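Local coordinates for protein MGS-M5 (Unidentified, PDB 4Q3N) that probably catalyses the NAD-dependent interconversion of L-lactate and pyruvate, as a Rossmann-fold member of the lactate/malate dehydrogenase family, at residues A[14-17]-A[18-21]; A[127-130]-A[131-135]; A[146-149]-A[150-154]. All blocks are in the same frame, centred on the assembly; numbering follows the deposited sequence.

Interaction 1 of 3, residues A[14-17]-A[18-21]; sequences VGMS and YAYA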
ATOM      1  N   VAL A  14      21.471   4.313  10.761  1.00 23.93           N
ATOM      2  CA  VAL A  14      20.249   3.783  11.427  1.00 23.48           C
ATOM      3  C   VAL A  14      19.080   4.775  11.333  1.00 22.71           C
ATOM      4  O   VAL A  14      17.989   4.432  10.856  1.00 23.65           O
ATOM      5  CB  VAL A  14      20.538   3.420  12.914  1.00 25.21           C
ATOM      6  CG1 VAL A  14      19.255   3.085  13.637  1.00 25.19           C
ATOM      7  CG2 VAL A  14      21.532   2.220  13.006  1.00 25.69           C
ATOM      8  N   GLY A  15      19.315   6.021  11.712  1.00 23.06           N
ATOM      9  CA  GLY A  15      18.224   6.997  11.696  1.00 20.92           C
ATOM     10  C   GLY A  15      17.719   7.219  10.271  1.00 21.50           C
ATOM     11  O   GLY A  15      16.499   7.381  10.041  1.00 20.84           O
ATOM     12  N   MET A  16      18.637   7.234   9.304  1.00 22.14           N
ATOM     13  CA  MET A  16      18.223   7.602   7.953  1.00 21.23           C
ATOM     14  C   MET A  16      17.596   6.387   7.206  1.00 20.14           C
ATOM     15  O   MET A  16      16.757   6.582   6.358  1.00 20.77           O
ATOM     16  CB  MET A  16      19.384   8.187   7.135  1.00 20.89           C
ATOM     17  CG  MET A  16      19.798   9.605   7.637  1.00 21.18           C
ATOM     18  SD  MET A  16      18.408  10.749   7.677  1.00 25.09           S
ATOM     19  CE  MET A  16      17.669  10.610   6.003  1.00 22.58           C
ATOM     20  N   SER A  17      18.031   5.175   7.500  1.00 19.86           N
ATOM     21  CA  SER A  17      17.387   3.995   6.920  1.00 20.52           C
ATOM     22  C   SER A  17      15.948   3.930   7.442  1.00 21.06           C
ATOM     23  O   SER A  17      14.994   3.700   6.703  1.00 21.36           O
ATOM     24  CB  SER A  17      18.179   2.744   7.288  1.00 20.33           C
ATOM     25  OG  SER A  17      19.409   2.742   6.562  1.00 23.86           O
ATOM     26  N   TYR A  18      15.794   4.229   8.719  1.00 20.96           N
ATOM     27  CA  TYR A  18      14.465   4.345   9.308  1.00 20.15           C
ATOM     28  C   TYR A  18      13.619   5.423   8.586  1.00 20.89           C
ATOM     29  O   TYR A  18      12.477   5.152   8.128  1.00 19.94           O
ATOM     30  CB  TYR A  18      14.606   4.682  10.801  1.00 20.23           C
ATOM     31  CG  TYR A  18      13.311   5.149  11.473  1.00 20.23           C
ATOM     32  CD1 TYR A  18      12.147   4.376  11.435  1.00 21.06           C
ATOM     33  CD2 TYR A  18      13.274   6.347  12.163  1.00 19.64           C
ATOM     34  CE1 TYR A  18      10.939   4.815  12.094  1.00 21.96           C
ATOM     35  CE2 TYR A  18      12.100   6.791  12.848  1.00 21.75           C
ATOM     36  CZ  TYR A  18      10.946   6.007  12.808  1.00 23.21           C
ATOM     37  OH  TYR A  18       9.806   6.445  13.456  1.00 24.97           O
ATOM     38  N   ALA A  19      14.162   6.627   8.450  1.00 20.75           N
ATOM     39  CA  ALA A  19      13.443   7.692   7.775  1.00 21.44           C
ATOM     40  C   ALA A  19      13.093   7.297   6.314  1.00 20.80           C
ATOM     41  O   ALA A  19      11.946   7.485   5.888  1.00 23.09           O
ATOM     42  CB  ALA A  19      14.244   8.977   7.791  1.00 19.24           C
ATOM     43  N   TYR A  20      14.055   6.718   5.591  1.00 20.89           N
ATOM     44  CA  TYR A  20      13.796   6.402   4.189  1.00 19.82           C
ATOM     45  C   TYR A  20      12.726   5.327   4.098  1.00 20.75           C
ATOM     46  O   TYR A  20      11.907   5.336   3.177  1.00 21.08           O
ATOM     47  CB  TYR A  20      15.039   5.892   3.517  1.00 19.33           C
ATOM     48  CG  TYR A  20      15.032   5.785   1.995  1.00 18.71           C
ATOM     49  CD1 TYR A  20      14.654   6.868   1.172  1.00 18.30           C
ATOM     50  CD2 TYR A  20      15.544   4.665   1.402  1.00 18.08           C
ATOM     51  CE1 TYR A  20      14.789   6.761  -0.221  1.00 18.56           C
ATOM     52  CE2 TYR A  20      15.688   4.558   0.017  1.00 19.83           C
ATOM     53  CZ  TYR A  20      15.327   5.617  -0.760  1.00 18.07           C
ATOM     54  OH  TYR A  20      15.537   5.455  -2.103  1.00 20.00           O
ATOM     55  N   ALA A  21      12.802   4.344   4.985  1.00 20.96           N
ATOM     56  CA  ALA A  21      11.796   3.275   4.973  1.00 20.47           C
ATOM     57  C   ALA A  21      10.404   3.859   5.225  1.00 20.89           C
ATOM     58  O   ALA A  21       9.417   3.455   4.555  1.00 21.42           O
ATOM     59  CB  ALA A  21      12.161   2.151   6.024  1.00 17.88           C
TER
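Met16 and Ala19 meet through their side chains one turn apart: the terminal methyl CE of Met16 lies 4.2 Å from CB of Ala19. Met16 can make this contact because its chain is folded; CG sits beside the backbone N, and further bends at chi2 and chi3 bring the thioether end back toward the helix. The helix itself is regular. Tyr18 N donates to Val14 O at 3.1 Å, with an N-H...O angle of 165°, and Tyr20 N reaches Met16 O at 2.8 Å; Ala19 N to Gly15 O and Ala21 N to Ser17 O complete four successive i to i+4 bonds.

The two tyrosines contact the preceding turn at their roots rather than with their hydroxyl ends. CB of Tyr18 is 3.4 Å from Gly15 O, and that oxygen approaches the edge of the phenol ring, 4.0 Å from CD2. CB of Tyr20 rests 3.4 Å from Met16 O. In both, CG lies opposite the backbone N (chi1 167° in Tyr18, -168° in Tyr20), and the hydroxyls find partners beyond residues 14-17: Tyr18 OH hydrogen-bonds Thr242 OG1, whereas Tyr20 OH bonds the carbonyl of Tyr232 in a second subunit. Ser17 OG instead turns back along its own helix to Phe13 O.

Gly15 fits the last glycine of a GxGxxG pattern, consistent with the dinucleotide-binding beta-alpha-beta unit of a Rossmann fold, here strand 5-9, helix 13-25 and strand 30-34. Around this helix, Met16, Ala19 and Tyr20 pack on Leu48 of helix 38-49, while Tyr18 reaches Val76 of strand 74-77 and, with Ala21, Val239 of helix 232-246.

Interaction 2 of 3, residues A[127-130]-A[131-135]; sequences AYVA and WKESG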
ATOM      1  N   ALA A 127      17.670   2.881  26.977  1.00 25.30           N
ATOM      2  CA  ALA A 127      16.230   3.111  27.162  1.00 25.70           C
ATOM      3  C   ALA A 127      15.904   3.395  28.626  1.00 26.53           C
ATOM      4  O   ALA A 127      15.082   4.293  28.961  1.00 27.55           O
ATOM      5  CB  ALA A 127      15.402   1.890  26.632  1.00 27.03           C
ATOM      6  N   TYR A 128      16.548   2.674  29.522  1.00 27.57           N
ATOM      7  CA  TYR A 128      16.358   2.942  30.950  1.00 29.25           C
ATOM      8  C   TYR A 128      16.852   4.363  31.268  1.00 30.57           C
ATOM      9  O   TYR A 128      16.219   5.127  32.033  1.00 30.13           O
ATOM     10  CB  TYR A 128      17.112   1.892  31.805  1.00 31.55           C
ATOM     11  CG  TYR A 128      16.880   1.990  33.304  1.00 33.69           C
ATOM     12  CD1 TYR A 128      17.632   2.851  34.085  1.00 34.62           C
ATOM     13  CD2 TYR A 128      15.913   1.208  33.929  1.00 34.30           C
ATOM     14  CE1 TYR A 128      17.421   2.957  35.458  1.00 36.87           C
ATOM     15  CE2 TYR A 128      15.702   1.287  35.287  1.00 36.23           C
ATOM     16  CZ  TYR A 128      16.459   2.170  36.048  1.00 38.06           C
ATOM     17  OH  TYR A 128      16.248   2.249  37.398  1.00 40.20           O
ATOM     18  N   VAL A 129      18.015   4.701  30.716  1.00 28.67           N
ATOM     19  CA  VAL A 129      18.585   6.021  30.964  1.00 30.28           C
ATOM     20  C   VAL A 129      17.623   7.089  30.456  1.00 29.62           C
ATOM     21  O   VAL A 129      17.313   8.042  31.165  1.00 29.33           O
ATOM     22  CB  VAL A 129      19.961   6.181  30.315  1.00 29.33           C
ATOM     23  CG1 VAL A 129      20.423   7.674  30.341  1.00 29.26           C
ATOM     24  CG2 VAL A 129      20.981   5.286  31.091  1.00 31.23           C
ATOM     25  N   ALA A 130      17.136   6.914  29.235  1.00 26.46           N
ATOM     26  CA  ALA A 130      16.215   7.884  28.655  1.00 26.64           C
ATOM     27  C   ALA A 130      14.954   7.968  29.517  1.00 29.14           C
ATOM     28  O   ALA A 130      14.421   9.052  29.758  1.00 28.32           O
ATOM     29  CB  ALA A 130      15.866   7.497  27.213  1.00 24.13           C
ATOM     30  N   TRP A 131      14.501   6.825  30.014  1.00 28.99           N
ATOM     31  CA  TRP A 131      13.299   6.830  30.845  1.00 29.28           C
ATOM     32  C   TRP A 131      13.516   7.700  32.093  1.00 31.16           C
ATOM     33  O   TRP A 131      12.739   8.633  32.380  1.00 30.49           O
ATOM     34  CB  TRP A 131      12.881   5.395  31.228  1.00 29.77           C
ATOM     35  CG  TRP A 131      11.869   5.391  32.351  1.00 32.76           C
ATOM     36  CD1 TRP A 131      10.680   6.085  32.385  1.00 32.47           C
ATOM     37  CD2 TRP A 131      11.956   4.686  33.598  1.00 34.85           C
ATOM     38  NE1 TRP A 131      10.032   5.849  33.576  1.00 35.09           N
ATOM     39  CE2 TRP A 131      10.798   5.014  34.347  1.00 35.89           C
ATOM     40  CE3 TRP A 131      12.896   3.812  34.160  1.00 35.22           C
ATOM     41  CZ2 TRP A 131      10.565   4.509  35.637  1.00 37.51           C
ATOM     42  CZ3 TRP A 131      12.663   3.308  35.423  1.00 36.55           C
ATOM     43  CH2 TRP A 131      11.501   3.659  36.158  1.00 38.59           C
ATOM     44  N   LYS A 132      14.598   7.421  32.820  1.00 31.63           N
ATOM     45  CA  LYS A 132      14.908   8.159  34.034  0.50 34.48           C
ATOM     46  C   LYS A 132      15.132   9.640  33.771  1.00 35.14           C
ATOM     47  O   LYS A 132      14.694  10.466  34.533  1.00 36.31           O
ATOM     48  CB  LYS A 132      16.145   7.566  34.722  0.50 36.40           C
ATOM     49  CG  LYS A 132      15.919   6.161  35.226  0.50 37.27           C
ATOM     50  CD  LYS A 132      14.682   6.136  36.106  0.50 39.01           C
ATOM     51  CE  LYS A 132      15.038   6.033  37.563  0.50 42.15           C
ATOM     52  NZ  LYS A 132      15.267   4.614  37.929  0.50 44.12           N
ATOM     53  N   GLU A 133      15.825   9.985  32.695  1.00 33.66           N
ATOM     54  CA  GLU A 133      16.165  11.396  32.520  1.00 34.88           C
ATOM     55  C   GLU A 133      14.967  12.170  31.973  1.00 35.54           C
ATOM     56  O   GLU A 133      14.913  13.394  32.064  1.00 35.44           O
ATOM     57  CB  GLU A 133      17.365  11.547  31.597  1.00 33.39           C
ATOM     58  CG  GLU A 133      18.652  10.865  32.129  1.00 37.61           C
ATOM     59  CD  GLU A 133      19.198  11.572  33.379  1.00 40.27           C
ATOM     60  OE1 GLU A 133      18.813  12.733  33.617  1.00 40.41           O
ATOM     61  OE2 GLU A 133      19.995  10.971  34.120  1.00 40.49           O
ATOM     62  N   SER A 134      14.006  11.457  31.393  1.00 33.47           N
ATOM     63  CA  SER A 134      12.899  12.139  30.751  1.00 32.59           C
ATOM     64  C   SER A 134      11.853  12.592  31.747  1.00 34.35           C
ATOM     65  O   SER A 134      11.171  13.585  31.496  1.00 33.93           O
ATOM     66  CB  SER A 134      12.237  11.244  29.689  1.00 31.40           C
ATOM     67  OG  SER A 134      11.468  10.228  30.319  1.00 32.10           O
ATOM     68  N   GLY A 135      11.694  11.875  32.860  1.00 33.55           N
ATOM     69  CA  GLY A 135      10.633  12.230  33.803  1.00 35.00           C
ATOM     70  C   GLY A 135       9.284  11.678  33.342  1.00 35.59           C
ATOM     71  O   GLY A 135       8.260  11.879  33.990  1.00 37.18           O
TER
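The benzenoid edge of Trp131 is directed at one face of the Tyr128 ring in a T-shaped stack: the six-membered rings have centroids 5.4 Å apart and planes at 80°. CE3 of Trp131 stands over the rim of that face, and CZ3 comes 3.7 Å from Tyr128 CE2. One face of the indole carries Lys132 CD, less certainly, since Lys132 has two conformers. The pair lies on helix 123-134, the crossover of the beta-alpha-beta unit between strands 115-118 and 141-143 of the Rossmann domain.

The backbone is alpha-helical, with i to i+4 bonds, so Tyr128 and Trp131, three residues apart, share one flank. Lys132 N donates to Tyr128 O in a nearly straight bond (173°). Tyr128 CG lies opposite its own backbone N (chi1 -174°), which sets the ring with one face turned to the indole's edge. On a neighbouring flank, Val129 CG1 and Glu133 CG run side by side, 4.1 Å apart; the carboxylate beyond holds Lys105 in a salt bridge and the hydroxyl of Tyr314.

The helix stops at Gly135, whose positive phi would jam a CB against the preceding carbonyl oxygen. Over this last turn, Trp131 O takes a weak bond from Gly135 N and two more from one face of its plane, from Ser134 OG at 2.9 Å and Ser134 N at 3.2 Å.

Interaction 3 of 3, residues A[146-149]-A[150-154]; sequences TSLD and TARLR
Thr150 N donates to Thr146 O at 2.9 Å, and the same i to i+4 bonding continues through Leu153 N to Asp149 O, opening helix 147-161 of the lactate/malate dehydrogenase C-terminal domain. Thr146 O is gripped twice, since Thr150 OG1 reaches it at 2.8 Å from the opposite face of the carbonyl plane.

Leu148 and Arg152 make the main side-chain contact. An extended run from CG to NE (chi2 178°) carries the guanidinium back over the leucine, whose CD2 sits 3.3 Å above the guanidinium plane, offset toward its rim. Asp149 turns its OD2 to His176 ND1; this Asp-His pair, with Arg152 close by, is consistent with the active site of lactate dehydrogenases, which joins such a pair to a substrate-binding arginine. His50 of a second subunit packs on both Leu148 and Arg152. With an alanine at Arg152, Leu148 would probably lose the flat cover over CD2, and the water near Asp149 its guanidinium donor.

Asp149 OD1 and Arg152 NH1, 4.1 Å apart, stop short of a salt bridge. The carboxylate and guanidinium planes are turned by 74°. A water beside Asp149 OD1 accepts from Arg152 NH1 at 2.9 Å.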
ATOM      1  N   THR A 146      14.551  -6.382  21.192  1.00 24.52           N
ATOM      2  CA  THR A 146      14.854  -7.563  20.377  1.00 25.20           C
ATOM      3  C   THR A 146      13.866  -7.685  19.192  1.00 24.60           C
ATOM      4  O   THR A 146      13.647  -8.770  18.642  1.00 24.90           O
ATOM      5  CB  THR A 146      14.797  -8.831  21.249  1.00 26.80           C
ATOM      6  OG1 THR A 146      13.595  -8.787  22.017  1.00 26.05           O
ATOM      7  CG2 THR A 146      16.020  -8.898  22.248  1.00 25.53           C
ATOM      8  N   SER A 147      13.251  -6.573  18.796  1.00 23.05           N
ATOM      9  CA  SER A 147      12.322  -6.639  17.646  1.00 23.24           C
ATOM     10  C   SER A 147      13.058  -7.107  16.380  1.00 22.95           C
ATOM     11  O   SER A 147      12.580  -7.961  15.654  1.00 22.25           O
ATOM     12  CB  SER A 147      11.670  -5.257  17.410  1.00 26.65           C
ATOM     13  OG  SER A 147      12.717  -4.269  17.260  1.00 30.41           O
ATOM     14  N   LEU A 148      14.257  -6.579  16.130  1.00 20.92           N
ATOM     15  CA  LEU A 148      15.041  -7.018  14.961  1.00 22.93           C
ATOM     16  C   LEU A 148      15.583  -8.443  15.133  1.00 24.79           C
ATOM     17  O   LEU A 148      15.614  -9.231  14.171  1.00 24.86           O
ATOM     18  CB  LEU A 148      16.212  -6.042  14.705  1.00 24.94           C
ATOM     19  CG  LEU A 148      17.257  -6.448  13.646  1.00 25.64           C
ATOM     20  CD1 LEU A 148      16.631  -6.592  12.201  1.00 29.12           C
ATOM     21  CD2 LEU A 148      18.457  -5.516  13.673  1.00 27.34           C
ATOM     22  N   ASP A 149      16.061  -8.777  16.327  1.00 24.93           N
ATOM     23  CA  ASP A 149      16.516 -10.145  16.564  1.00 26.60           C
ATOM     24  C   ASP A 149      15.369 -11.125  16.249  1.00 23.76           C
ATOM     25  O   ASP A 149      15.578 -12.203  15.718  1.00 24.44           O
ATOM     26  CB  ASP A 149      16.988 -10.344  18.018  1.00 29.50           C
ATOM     27  CG  ASP A 149      18.023  -9.292  18.441  1.00 31.68           C
ATOM     28  OD1 ASP A 149      19.184  -9.489  18.137  1.00 31.33           O
ATOM     29  OD2 ASP A 149      17.643  -8.217  18.947  1.00 34.79           O
ATOM     30  N   THR A 150      14.181 -10.732  16.634  1.00 23.38           N
ATOM     31  CA  THR A 150      12.970 -11.537  16.408  1.00 23.84           C
ATOM     32  C   THR A 150      12.663 -11.686  14.891  1.00 25.77           C
ATOM     33  O   THR A 150      12.372 -12.798  14.400  1.00 24.23           O
ATOM     34  CB  THR A 150      11.772 -10.912  17.147  1.00 23.67           C
ATOM     35  OG1 THR A 150      11.986 -11.065  18.583  1.00 24.21           O
ATOM     36  CG2 THR A 150      10.433 -11.620  16.729  1.00 22.90           C
ATOM     37  N   ALA A 151      12.786 -10.595  14.143  1.00 23.83           N
ATOM     38  CA  ALA A 151      12.630 -10.678  12.690  1.00 23.76           C
ATOM     39  C   ALA A 151      13.685 -11.585  12.075  1.00 23.88           C
ATOM     40  O   ALA A 151      13.423 -12.269  11.104  1.00 24.19           O
ATOM     41  CB  ALA A 151      12.713  -9.279  12.038  1.00 22.59           C
ATOM     42  N   ARG A 152      14.908 -11.552  12.601  1.00 22.84           N
ATOM     43  CA  ARG A 152      15.948 -12.437  12.120  1.00 21.54           C
ATOM     44  C   ARG A 152      15.593 -13.891  12.378  1.00 22.86           C
ATOM     45  O   ARG A 152      15.801 -14.764  11.545  1.00 24.36           O
ATOM     46  CB  ARG A 152      17.300 -12.101  12.812  1.00 21.88           C
ATOM     47  CG  ARG A 152      17.852 -10.742  12.378  1.00 22.82           C
ATOM     48  CD  ARG A 152      19.181 -10.396  13.112  1.00 23.52           C
ATOM     49  NE  ARG A 152      19.864  -9.271  12.465  1.00 25.54           N
ATOM     50  CZ  ARG A 152      20.531  -8.352  13.147  1.00 26.60           C
ATOM     51  NH1 ARG A 152      20.595  -8.394  14.502  1.00 27.28           N
ATOM     52  NH2 ARG A 152      21.110  -7.393  12.490  1.00 24.52           N
ATOM     53  N   LEU A 153      15.153 -14.161  13.596  1.00 22.76           N
ATOM     54  CA  LEU A 153      14.698 -15.509  13.966  1.00 23.28           C
ATOM     55  C   LEU A 153      13.597 -16.024  13.009  1.00 23.90           C
ATOM     56  O   LEU A 153      13.656 -17.153  12.520  1.00 24.59           O
ATOM     57  CB  LEU A 153      14.120 -15.497  15.385  1.00 23.09           C
ATOM     58  CG  LEU A 153      13.472 -16.782  15.912  1.00 24.66           C
ATOM     59  CD1 LEU A 153      14.557 -17.854  16.109  1.00 27.56           C
ATOM     60  CD2 LEU A 153      12.767 -16.529  17.236  1.00 25.03           C
ATOM     61  N   ARG A 154      12.585 -15.196  12.763  1.00 23.74           N
ATOM     62  CA  ARG A 154      11.499 -15.580  11.857  0.50 23.17           C
ATOM     63  C   ARG A 154      12.031 -15.845  10.454  1.00 24.45           C
ATOM     64  O   ARG A 154      11.688 -16.860   9.826  1.00 25.13           O
ATOM     65  CB  ARG A 154      10.422 -14.490  11.829  0.50 22.27           C
ATOM     66  CG  ARG A 154       9.893 -14.157  13.213  0.50 23.03           C
ATOM     67  CD  ARG A 154       9.038 -12.911  13.161  0.50 24.23           C
ATOM     68  NE  ARG A 154       7.706 -13.207  12.664  0.50 23.56           N
ATOM     69  CZ  ARG A 154       6.736 -12.304  12.571  0.50 25.85           C
ATOM     70  NH1 ARG A 154       6.951 -11.052  12.954  0.50 25.32           N
ATOM     71  NH2 ARG A 154       5.540 -12.673  12.133  0.50 25.11           N
TER
HETATM   72  O   HOH W   1      20.096 -10.722  16.185  1.00 28.84           O

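From the N terminus the three contacts follow in series, and none nests within or crosses another. Each joins consecutive residues of a single helix, closing nothing larger than a helical turn. Interaction 1 lies on the helix after the first strand of the parallel sheet; interaction 2 lies on the helix leading to that sheet's last strand, 141-143. The centres of interactions 1 and 2 are about 23 Å apart. Interaction 3 follows that strand directly and belongs to the C-terminal domain, on the opposite side of the chain's centre from 127-135. Residues 14-21 and 146-154 both touch the second subunit and both pack on helix 232-246, which ties the two domains together.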